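Local coordinates for protein endo-1,3-beta-glucanase, family GH16 (Zobellia galactanivorans, PDB 4BPZ) that probably hydrolyses internal beta-1,3-glucosidic bonds of laminarin, acting through this calcium-binding family GH16 module of a longer protein, at residues G23-E28 with S57-G62; T63-A68 with I246-Y251; N120-G125 with Y132-W137. The protein carries 1 engineered substitution. All blocks are in the same frame, centred on the assembly; numbering follows the deposited sequence. Where two conformers were deposited one is given.

Contact 1: residues G23-E28 with S57-G62. With CA (calcium ion), chain E.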
loop_
_atom_site.group_PDB
_atom_site.type_symbol
_atom_site.label_atom_id
_atom_site.label_comp_id
_atom_site.label_asym_id
_atom_site.label_seq_id
_atom_site.Cartn_x
_atom_site.Cartn_y
_atom_site.Cartn_z
ATOM N N GLY A 23 17.327 11.706 1.808
ATOM C CA GLY A 23 17.182 11.450 3.214
ATOM C C GLY A 23 15.870 10.829 3.510
ATOM O O GLY A 23 15.449 9.917 2.716
ATOM N N LYS A 24 15.285 11.102 4.701
ATOM C CA LYS A 24 14.101 10.458 5.177
ATOM C C LYS A 24 12.962 10.910 4.227
ATOM O O LYS A 24 12.820 12.063 3.780
ATOM C CB LYS A 24 13.769 10.891 6.603
ATOM C CG LYS A 24 14.845 10.601 7.665
ATOM C CD LYS A 24 14.344 11.051 9.077
ATOM C CE LYS A 24 13.824 12.521 9.242
ATOM N NZ LYS A 24 12.407 12.951 8.889
ATOM N N PRO A 25 12.029 10.026 3.927
ATOM C CA PRO A 25 10.752 10.476 3.365
ATOM C C PRO A 25 10.224 11.738 4.083
ATOM O O PRO A 25 10.239 11.842 5.338
ATOM C CB PRO A 25 9.839 9.245 3.584
ATOM C CG PRO A 25 10.773 8.123 3.542
ATOM C CD PRO A 25 12.046 8.560 4.245
ATOM N N ASP A 26 9.706 12.667 3.287
ATOM C CA ASP A 26 9.271 13.974 3.838
ATOM C C ASP A 26 8.303 13.774 5.044
ATOM O O ASP A 26 7.182 13.283 4.825
ATOM C CB ASP A 26 8.649 14.768 2.689
ATOM C CG ASP A 26 8.239 16.162 3.071
ATOM O OD1 ASP A 26 8.157 16.540 4.241
ATOM O OD2 ASP A 26 7.961 16.914 2.106
ATOM N N PRO A 27 8.667 14.251 6.251
ATOM C CA PRO A 27 7.751 14.058 7.399
ATOM C C PRO A 27 6.478 14.839 7.339
ATOM O O PRO A 27 5.538 14.595 8.072
ATOM C CB PRO A 27 8.617 14.427 8.577
ATOM C CG PRO A 27 9.504 15.535 8.009
ATOM C CD PRO A 27 9.927 14.900 6.635
ATOM N N GLU A 28 6.393 15.852 6.479
ATOM C CA GLU A 28 5.115 16.520 6.262
ATOM C C GLU A 28 4.153 15.737 5.410
ATOM O O GLU A 28 2.943 16.011 5.430
ATOM C CB GLU A 28 5.324 17.894 5.586
ATOM C CG GLU A 28 6.006 18.974 6.443
ATOM C CD GLU A 28 6.260 20.346 5.718
ATOM O OE1 GLU A 28 5.804 20.591 4.556
ATOM O OE2 GLU A 28 6.940 21.227 6.331
ATOM N N SER A 57 13.925 2.497 4.547
ATOM C CA SER A 57 13.382 3.432 3.605
ATOM C C SER A 57 14.292 4.580 3.509
ATOM O O SER A 57 14.924 5.026 4.494
ATOM C CB SER A 57 11.954 3.861 3.919
ATOM O OG SER A 57 11.931 4.516 5.184
ATOM N N PHE A 58 14.365 5.154 2.302
ATOM C CA PHE A 58 15.305 6.280 2.056
ATOM C C PHE A 58 14.955 6.865 0.692
ATOM O O PHE A 58 14.409 6.138 -0.215
ATOM C CB PHE A 58 16.807 5.832 2.111
ATOM C CG PHE A 58 17.098 4.674 1.215
ATOM C CD1 PHE A 58 16.796 3.363 1.570
ATOM C CD2 PHE A 58 17.734 4.855 -0.020
ATOM C CE1 PHE A 58 17.111 2.285 0.753
ATOM C CE2 PHE A 58 18.124 3.774 -0.798
ATOM C CZ PHE A 58 17.764 2.466 -0.424
ATOM N N VAL A 59 15.325 8.116 0.493
ATOM C CA VAL A 59 15.040 8.787 -0.751
ATOM C C VAL A 59 16.385 9.240 -1.308
ATOM O O VAL A 59 17.230 9.844 -0.603
ATOM C CB VAL A 59 14.138 10.018 -0.555
ATOM C CG1 VAL A 59 13.765 10.710 -1.849
ATOM C CG2 VAL A 59 12.833 9.573 0.177
ATOM N N SER A 60 16.612 8.930 -2.577
ATOM C CA SER A 60 17.891 9.309 -3.195
ATOM C C SER A 60 17.713 9.217 -4.665
ATOM O O SER A 60 16.878 8.436 -5.197
ATOM C CB SER A 60 19.026 8.351 -2.822
ATOM O OG SER A 60 18.748 6.989 -3.164
ATOM N N ASP A 61 18.476 10.022 -5.404
ATOM C CA ASP A 61 18.516 9.875 -6.846
ATOM C C ASP A 61 17.112 9.978 -7.545
ATOM O O ASP A 61 16.884 9.235 -8.535
ATOM C CB ASP A 61 19.285 8.551 -7.175
ATOM C CG ASP A 61 19.656 8.348 -8.642
ATOM O OD1 ASP A 61 19.954 9.350 -9.352
ATOM O OD2 ASP A 61 19.792 7.121 -9.039
ATOM N N GLY A 62 16.209 10.756 -6.983
ATOM C CA GLY A 62 14.877 10.970 -7.521
ATOM C C GLY A 62 13.830 9.926 -7.212
ATOM O O GLY A 62 12.690 10.057 -7.668
HETATM CA CA CA E . 10.994 11.044 -8.789
HETATM O O HOH W 1 9.503 12.276 -10.200
#

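Contact 2: residues T63-A68 with I246-Y251. With CA (calcium ion), chain E.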
loop_
_atom_site.group_PDB
_atom_site.type_symbol
_atom_site.label_atom_id
_atom_site.label_comp_id
_atom_site.label_asym_id
_atom_site.label_seq_id
_atom_site.Cartn_x
_atom_site.Cartn_y
_atom_site.Cartn_z
ATOM N N THR A 63 14.105 8.939 -6.331
ATOM C CA THR A 63 13.143 7.937 -6.029
ATOM C C THR A 63 13.168 7.567 -4.548
ATOM O O THR A 63 14.219 7.636 -3.838
ATOM C CB THR A 63 13.348 6.621 -6.835
ATOM O OG1 THR A 63 14.570 6.012 -6.463
ATOM C CG2 THR A 63 13.398 6.789 -8.282
ATOM N N LEU A 64 11.997 7.160 -4.044
ATOM C CA LEU A 64 11.877 6.518 -2.739
ATOM C C LEU A 64 12.203 5.058 -2.889
ATOM O O LEU A 64 11.755 4.397 -3.831
ATOM C CB LEU A 64 10.372 6.665 -2.282
ATOM C CG LEU A 64 9.992 5.794 -1.085
ATOM C CD1 LEU A 64 10.669 6.259 0.195
ATOM C CD2 LEU A 64 8.492 5.845 -0.933
ATOM N N LYS A 65 12.960 4.515 -1.927
ATOM C CA LYS A 65 13.104 3.087 -1.815
ATOM C C LYS A 65 12.557 2.636 -0.497
ATOM O O LYS A 65 12.843 3.245 0.571
ATOM C CB LYS A 65 14.606 2.676 -1.820
ATOM C CG LYS A 65 15.266 2.824 -3.162
ATOM C CD LYS A 65 15.672 4.259 -3.513
ATOM C CE LYS A 65 16.714 4.289 -4.596
ATOM N NZ LYS A 65 16.994 5.681 -4.987
ATOM N N ILE A 66 11.735 1.567 -0.529
ATOM C CA ILE A 66 11.417 0.788 0.659
ATOM C C ILE A 66 12.215 -0.512 0.502
ATOM O O ILE A 66 12.257 -1.091 -0.596
ATOM C CB ILE A 66 9.886 0.488 0.772
ATOM C CG1 ILE A 66 9.192 1.848 0.956
ATOM C CG2 ILE A 66 9.631 -0.464 1.910
ATOM C CD1 ILE A 66 7.634 1.728 0.816
ATOM N N ARG A 67 12.893 -0.914 1.577
ATOM C CA ARG A 67 13.830 -2.066 1.511
ATOM C C ARG A 67 13.490 -3.009 2.606
ATOM O O ARG A 67 13.484 -2.659 3.798
ATOM C CB ARG A 67 15.248 -1.505 1.608
ATOM C CG ARG A 67 16.316 -2.637 1.652
ATOM C CD ARG A 67 17.709 -2.150 1.378
ATOM N NE ARG A 67 18.072 -1.057 2.294
ATOM C CZ ARG A 67 18.983 -0.104 2.043
ATOM N NH1 ARG A 67 19.695 -0.148 0.905
ATOM N NH2 ARG A 67 19.135 0.874 2.929
ATOM N N ALA A 68 13.207 -4.267 2.211
ATOM C CA ALA A 68 12.989 -5.365 3.148
ATOM C C ALA A 68 14.313 -6.107 3.324
ATOM O O ALA A 68 15.029 -6.330 2.332
ATOM C CB ALA A 68 11.952 -6.296 2.604
ATOM N N ILE A 246 14.243 -4.267 -2.805
ATOM C CA ILE A 246 13.724 -2.917 -2.876
ATOM C C ILE A 246 12.462 -2.801 -3.700
ATOM O O ILE A 246 12.318 -3.394 -4.735
ATOM C CB ILE A 246 14.830 -1.947 -3.405
ATOM C CG1 ILE A 246 15.848 -1.647 -2.295
ATOM C CG2 ILE A 246 14.270 -0.651 -3.988
ATOM C CD1 ILE A 246 17.155 -0.968 -2.783
ATOM N N PHE A 247 11.575 -1.921 -3.223
ATOM C CA PHE A 247 10.394 -1.383 -3.939
ATOM C C PHE A 247 10.704 0.083 -4.205
ATOM O O PHE A 247 10.915 0.824 -3.238
ATOM C CB PHE A 247 9.233 -1.546 -2.969
ATOM C CG PHE A 247 7.850 -1.133 -3.423
ATOM C CD1 PHE A 247 7.528 -0.815 -4.729
ATOM C CD2 PHE A 247 6.841 -1.068 -2.458
ATOM C CE1 PHE A 247 6.232 -0.430 -5.057
ATOM C CE2 PHE A 247 5.569 -0.700 -2.786
ATOM C CZ PHE A 247 5.267 -0.416 -4.081
ATOM N N GLU A 248 10.875 0.459 -5.446
ATOM C CA GLU A 248 11.361 1.768 -5.814
ATOM C C GLU A 248 10.231 2.568 -6.441
ATOM O O GLU A 248 9.627 2.161 -7.432
ATOM C CB GLU A 248 12.508 1.630 -6.810
ATOM C CG GLU A 248 13.121 2.962 -7.095
ATOM C CD GLU A 248 14.300 2.941 -8.043
ATOM O OE1 GLU A 248 14.462 1.951 -8.765
ATOM O OE2 GLU A 248 15.044 3.928 -8.081
ATOM N N ILE A 249 9.961 3.731 -5.854
ATOM C CA ILE A 249 8.819 4.568 -6.264
ATOM C C ILE A 249 9.339 5.910 -6.757
ATOM O O ILE A 249 9.969 6.686 -6.031
ATOM C CB ILE A 249 7.845 4.720 -5.042
ATOM C CG1 ILE A 249 7.264 3.354 -4.746
ATOM C CG2 ILE A 249 6.789 5.740 -5.395
ATOM C CD1 ILE A 249 6.621 3.307 -3.456
ATOM N N ASP A 250 9.108 6.199 -8.023
ATOM C CA ASP A 250 9.535 7.475 -8.633
ATOM C C ASP A 250 8.691 8.639 -8.146
ATOM O O ASP A 250 9.192 9.728 -7.856
ATOM C CB ASP A 250 9.471 7.296 -10.159
ATOM C CG ASP A 250 9.997 8.502 -10.898
ATOM O OD1 ASP A 250 10.820 9.274 -10.359
ATOM O OD2 ASP A 250 9.562 8.662 -12.068
ATOM N N TYR A 251 7.368 8.446 -8.036
ATOM C CA TYR A 251 6.535 9.515 -7.571
ATOM C C TYR A 251 5.167 8.911 -7.109
ATOM O O TYR A 251 4.781 7.837 -7.549
ATOM C CB TYR A 251 6.221 10.585 -8.663
ATOM C CG TYR A 251 5.645 10.124 -9.952
ATOM C CD1 TYR A 251 4.314 9.710 -10.065
ATOM C CD2 TYR A 251 6.436 10.112 -11.127
ATOM C CE1 TYR A 251 3.745 9.367 -11.280
ATOM C CE2 TYR A 251 5.890 9.750 -12.339
ATOM C CZ TYR A 251 4.558 9.395 -12.444
ATOM O OH TYR A 251 4.073 8.999 -13.642
HETATM CA CA CA E . 10.994 11.044 -8.789
HETATM O O HOH W 1 9.503 12.276 -10.200
#

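Contact 3: residues N120-G125 with Y132-W137. With BGC (beta-D-glucopyranose), chain C; BGC (beta-D-glucopyranose), chain B.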
loop_
_atom_site.group_PDB
_atom_site.type_symbol
_atom_site.label_atom_id
_atom_site.label_comp_id
_atom_site.label_asym_id
_atom_site.label_seq_id
_atom_site.Cartn_x
_atom_site.Cartn_y
_atom_site.Cartn_z
ATOM N N ASN A 120 -11.230 6.460 8.739
ATOM C CA ASN A 120 -11.859 6.033 10.005
ATOM C C ASN A 120 -11.411 4.680 10.405
ATOM O O ASN A 120 -11.993 4.119 11.387
ATOM C CB ASN A 120 -13.411 6.052 9.836
ATOM C CG ASN A 120 -13.942 5.182 8.743
ATOM O OD1 ASN A 120 -13.172 4.506 7.993
ATOM N ND2 ASN A 120 -15.251 5.060 8.669
ATOM N N SER A 121 -10.311 4.121 9.871
ATOM C CA SER A 121 -9.851 2.802 10.288
ATOM C C SER A 121 -9.468 2.710 11.739
ATOM O O SER A 121 -9.588 1.641 12.362
ATOM C CB SER A 121 -8.653 2.335 9.424
ATOM O OG SER A 121 -7.506 3.101 9.810
ATOM N N ASN A 122 -8.881 3.768 12.255
ATOM C CA ASN A 122 -8.312 3.753 13.571
ATOM C C ASN A 122 -7.320 2.638 13.755
ATOM O O ASN A 122 -7.160 2.094 14.847
ATOM C CB ASN A 122 -9.405 3.817 14.682
ATOM C CG ASN A 122 -8.838 4.028 16.077
ATOM O OD1 ASN A 122 -7.860 4.784 16.249
ATOM N ND2 ASN A 122 -9.511 3.458 17.081
ATOM N N GLU A 123 -6.582 2.260 12.734
ATOM C CA GLU A 123 -5.572 1.255 12.868
ATOM C C GLU A 123 -4.523 1.674 13.846
ATOM O O GLU A 123 -4.074 2.857 13.878
ATOM C CB GLU A 123 -4.924 0.963 11.484
ATOM C CG GLU A 123 -3.747 0.037 11.607
ATOM C CD GLU A 123 -3.412 -0.566 10.282
ATOM O OE1 GLU A 123 -4.092 -1.562 9.884
ATOM O OE2 GLU A 123 -2.548 -0.020 9.542
ATOM N N THR A 124 -4.086 0.754 14.669
ATOM C CA THR A 124 -3.067 1.012 15.644
ATOM C C THR A 124 -1.852 1.733 15.064
ATOM O O THR A 124 -1.292 1.271 14.120
ATOM C CB THR A 124 -2.707 -0.223 16.505
ATOM O OG1 THR A 124 -3.958 -0.559 17.184
ATOM C CG2 THR A 124 -1.569 0.044 17.414
ATOM N N GLY A 125 -1.442 2.839 15.703
ATOM C CA GLY A 125 -0.175 3.489 15.283
ATOM C C GLY A 125 -0.295 4.242 13.954
ATOM O O GLY A 125 0.749 4.605 13.398
ATOM N N TYR A 132 -11.953 10.636 12.273
ATOM C CA TYR A 132 -13.035 10.497 11.350
ATOM C C TYR A 132 -14.072 9.525 11.842
ATOM O O TYR A 132 -15.180 9.470 11.253
ATOM C CB TYR A 132 -12.541 10.008 9.984
ATOM C CG TYR A 132 -11.700 11.046 9.275
ATOM C CD1 TYR A 132 -12.205 12.093 8.540
ATOM C CD2 TYR A 132 -10.301 11.012 9.420
ATOM C CE1 TYR A 132 -11.280 13.009 7.894
ATOM C CE2 TYR A 132 -9.475 11.928 8.841
ATOM C CZ TYR A 132 -9.964 12.902 8.113
ATOM O OH TYR A 132 -9.079 13.864 7.616
ATOM N N GLY A 133 -13.751 8.695 12.802
ATOM C CA GLY A 133 -14.605 7.601 13.250
ATOM C C GLY A 133 -13.739 6.504 13.839
ATOM O O GLY A 133 -12.553 6.661 14.219
ATOM N N ASN A 134 -14.353 5.311 13.937
ATOM C CA ASN A 134 -13.707 4.120 14.483
ATOM C C ASN A 134 -14.348 2.938 13.900
ATOM O O ASN A 134 -15.117 2.253 14.578
ATOM C CB ASN A 134 -13.848 4.164 16.040
ATOM C CG ASN A 134 -13.047 3.122 16.729
ATOM O OD1 ASN A 134 -12.124 2.531 16.194
ATOM N ND2 ASN A 134 -13.411 2.855 17.952
ATOM N N ALA A 135 -14.016 2.652 12.662
ATOM C CA ALA A 135 -14.641 1.596 11.860
ATOM C C ALA A 135 -13.579 0.546 11.571
ATOM O O ALA A 135 -12.831 0.634 10.596
ATOM C CB ALA A 135 -15.193 2.150 10.542
ATOM N N GLU A 136 -13.504 -0.475 12.393
ATOM C CA GLU A 136 -12.463 -1.458 12.283
ATOM C C GLU A 136 -12.540 -2.131 10.917
ATOM O O GLU A 136 -13.618 -2.524 10.450
ATOM C CB GLU A 136 -12.708 -2.503 13.404
ATOM C CG GLU A 136 -11.698 -3.622 13.321
ATOM C CD GLU A 136 -11.666 -4.449 14.592
ATOM O OE1 GLU A 136 -11.041 -4.051 15.613
ATOM O OE2 GLU A 136 -12.305 -5.507 14.573
ATOM N N TRP A 137 -11.379 -2.320 10.267
ATOM C CA TRP A 137 -11.328 -3.032 9.002
ATOM C C TRP A 137 -12.101 -4.354 9.108
ATOM O O TRP A 137 -11.923 -5.016 10.117
ATOM C CB TRP A 137 -9.827 -3.353 8.668
ATOM C CG TRP A 137 -9.668 -3.983 7.331
ATOM C CD1 TRP A 137 -9.334 -3.388 6.159
ATOM C CD2 TRP A 137 -9.775 -5.399 7.053
ATOM N NE1 TRP A 137 -9.259 -4.280 5.155
ATOM C CE2 TRP A 137 -9.509 -5.539 5.668
ATOM C CE3 TRP A 137 -10.046 -6.533 7.837
ATOM C CZ2 TRP A 137 -9.552 -6.807 5.036
ATOM C CZ3 TRP A 137 -10.093 -7.776 7.214
ATOM C CH2 TRP A 137 -9.851 -7.908 5.848
HETATM C C2 BGC C . -5.607 -7.923 6.814
HETATM C C3 BGC C . -6.579 -7.549 7.890
HETATM C C4 BGC C . -6.216 -6.140 8.491
HETATM C C5 BGC C . -6.114 -5.096 7.351
HETATM C C6 BGC C . -5.600 -3.742 7.793
HETATM C C1 BGC C . -5.535 -6.767 5.781
HETATM O O2 BGC C . -6.041 -9.110 6.212
HETATM O O3 BGC C . -6.447 -8.523 8.923
HETATM O O4 BGC C . -7.225 -5.616 9.348
HETATM O O5 BGC C . -5.115 -5.583 6.412
HETATM O O6 BGC C . -4.283 -3.763 8.297
HETATM C C2 BGC B . -7.921 -5.004 11.556
HETATM C C3 BGC B . -7.865 -5.453 12.986
HETATM C C4 BGC B . -8.495 -6.847 13.150
HETATM C C5 BGC B . -7.827 -7.791 12.124
HETATM C C6 BGC B . -8.392 -9.189 12.258
HETATM C C1 BGC B . -7.227 -6.026 10.686
HETATM O O2 BGC B . -7.305 -3.729 11.433
HETATM O O3 BGC B . -8.619 -4.597 13.795
HETATM O O4 BGC B . -8.233 -7.309 14.457
HETATM O O5 BGC B . -7.928 -7.254 10.794
HETATM O O6 BGC B . -7.640 -10.032 11.375
HETATM O O HOH W 2 -9.061 -0.886 11.400
HETATM O O HOH W 3 -11.155 0.512 14.496
#

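Contact 1: residues G23-E28 with S57-G62
The ring of Pro25 meets the strand 57-60 in two ways. Val59 lies under one face of it, with CG2 beneath the ring at 3.9 Å from Pro25 N and 4.2 Å from Pro25 CG. At the edge, Ser57 OG stands 4.1 Å from Pro25 CG, a plain van der Waals approach, since that hydroxyl is engaged with the phenol of Tyr32. Val59 can reach the ring because CG1 stands anti to the backbone N (chi1 -177°), which leaves CG2 beside that nitrogen and turned to the loop. Leu64 packs against both Pro25 and Val59, and Trp30 and Tyr32 also touch the proline, so this apolar patch is well buried.

Next to it, two backbone bonds fasten the loop to the strand. Val59 N donates to Gly23 O at 2.9 Å, and Gly23 N returns a bond to Val59 O at 3.0 Å. The pair forms a single antiparallel bridge of the hydrogen-bonded kind. The backbone angles of Gly23 would jam a CB against the preceding carbonyl, and glycine avoids that conflict. Further along the loop, Asp26 OD1 accepts from Glu28 N at 2.9 Å, closing an Asx turn.

After Ser60 the chain reverses through Asp61 and Gly62, whose backbone angles are those of a type I' beta-turn, and the strand 63-75 follows as the second arm of a beta-hairpin. The turn delivers Gly62 O to the calcium at 2.3 Å, in the metal site shared with Glu18, Glu20 and Asp250.

Contact 2: residues T63-A68 with I246-Y251
Thr63 and Glu248 cross obliquely near the end of the strand pair where strand 63-75 begins. Thr63 OG1 donates to Glu248 OE2 at 2.7 Å, and OE2 accepts on its anti lone pair, away from the other oxygen. The extended chain of Glu248 brings its end to the threonine. Lys65 runs alongside Glu248 but bends at chi2 (79°), which folds its amine back to give Lys65 NZ a bond to Thr63 OG1 of 2.9 Å. The same amine binds Ser60, whereas its charge stays beyond salt-bridge distance of the carboxylate. One hydroxyl thus relays between a lysine and a glutamate, which would be expected to steady both charges.

On this same face Ile246 is flanked by the aliphatic parts of two basic residues. Lys65 crosses it, with Lys65 CG 3.7 Å from Ile246 CG2, while Arg67 lies side by side with it and touches Ile246 CG1 through CB at 4.0 Å. The guanidinium group continues to the carbonyl of Glu55.

The other face is apolar. Leu64 and Ile249 point the same way, CD2 of the former 4.0 Å from CD1 of the latter; that CD1 also sits over one face of the Phe247 ring, toward its rim. Leu87 and Val100, from the strands paired on either flank, extend this apolar face, and Ile228 touches Ile66 and Phe247.

Four backbone hydrogen bonds join Leu64 to Ile249 and Ile66 to Phe247. At Asp250 the chain turns a corner, and Asp250 O and Asp250 OD1 each bind the calcium at 2.4 Å, while Asp250 OD2 forms a salt bridge with Arg101. The pairing belongs to the beta-jelly-roll sandwich of the GH16 fold: Leu64, Ile66, Phe247 and Ile249 face its apolar interior, and Ile246 interrupts a more polar face.

Contact 3: residues N120-G125 with Y132-W137
With chi1 at 59°, Asn120 CG lies between its own backbone N and carbonyl carbon, which lays the amide against Ala135, Asn120 ND2 being 3.5 Å from Ala135 CB. Asn122 and Asn134 instead both extend CG away from the backbone N, and their ends meet across the loop. Asn122 ND2 donates to Asn134 OD1 at 2.9 Å from above the carbonyl plane, the two amide planes standing 78° apart. Beside them Ala135 N gives an almost straight bond to Asn120 O at 2.8 Å. Two waters, both bound by Ser121 O, extend the network: one donates to Asn134 OD1, the other accepts from Trp137 N.

These two parts of one long loop, set between the strands 110-118 and 142-144, bring Glu123, Glu136 and Trp137 to the glucan-binding cleft of the GH16 fold. Ser121 OG shapes 120-125 by accepting from Glu123 N, an ST turn, and is itself bonded to Tyr223.

Glu123 OE1 accepts from O6 of the chain C glucose at 2.7 Å, its other oxygen being paired with Arg86. Trp137 offers one face to the same sugar, whose C5 lies 3.6 Å above the indole plane, the CH-pi platform familiar from carbohydrate-binding clefts.

In the fold
Contacts 1 and 2 are neighbours that share the hairpin of strands 57-60 and 63-75, where Phe58 O receives a probable hydrogen bond from Lys65 N, and the calcium with its water belongs to both. Both are partly buried, contact 2 nearer the chain centre (about 12 Å against about 17 Å, centre to centre). Contact 2 is regular sheet pairing with a hydrophobic face, whereas contact 1 adds a loop through one bridge and a small apolar patch. Contact 3, about 27 Å from either between centres, is a surface contact without strands, held by a backbone bond, an amide pair and waters; it reaches a sugar through Glu123 and Trp137, where the others reach a metal through Gly62 and Asp250.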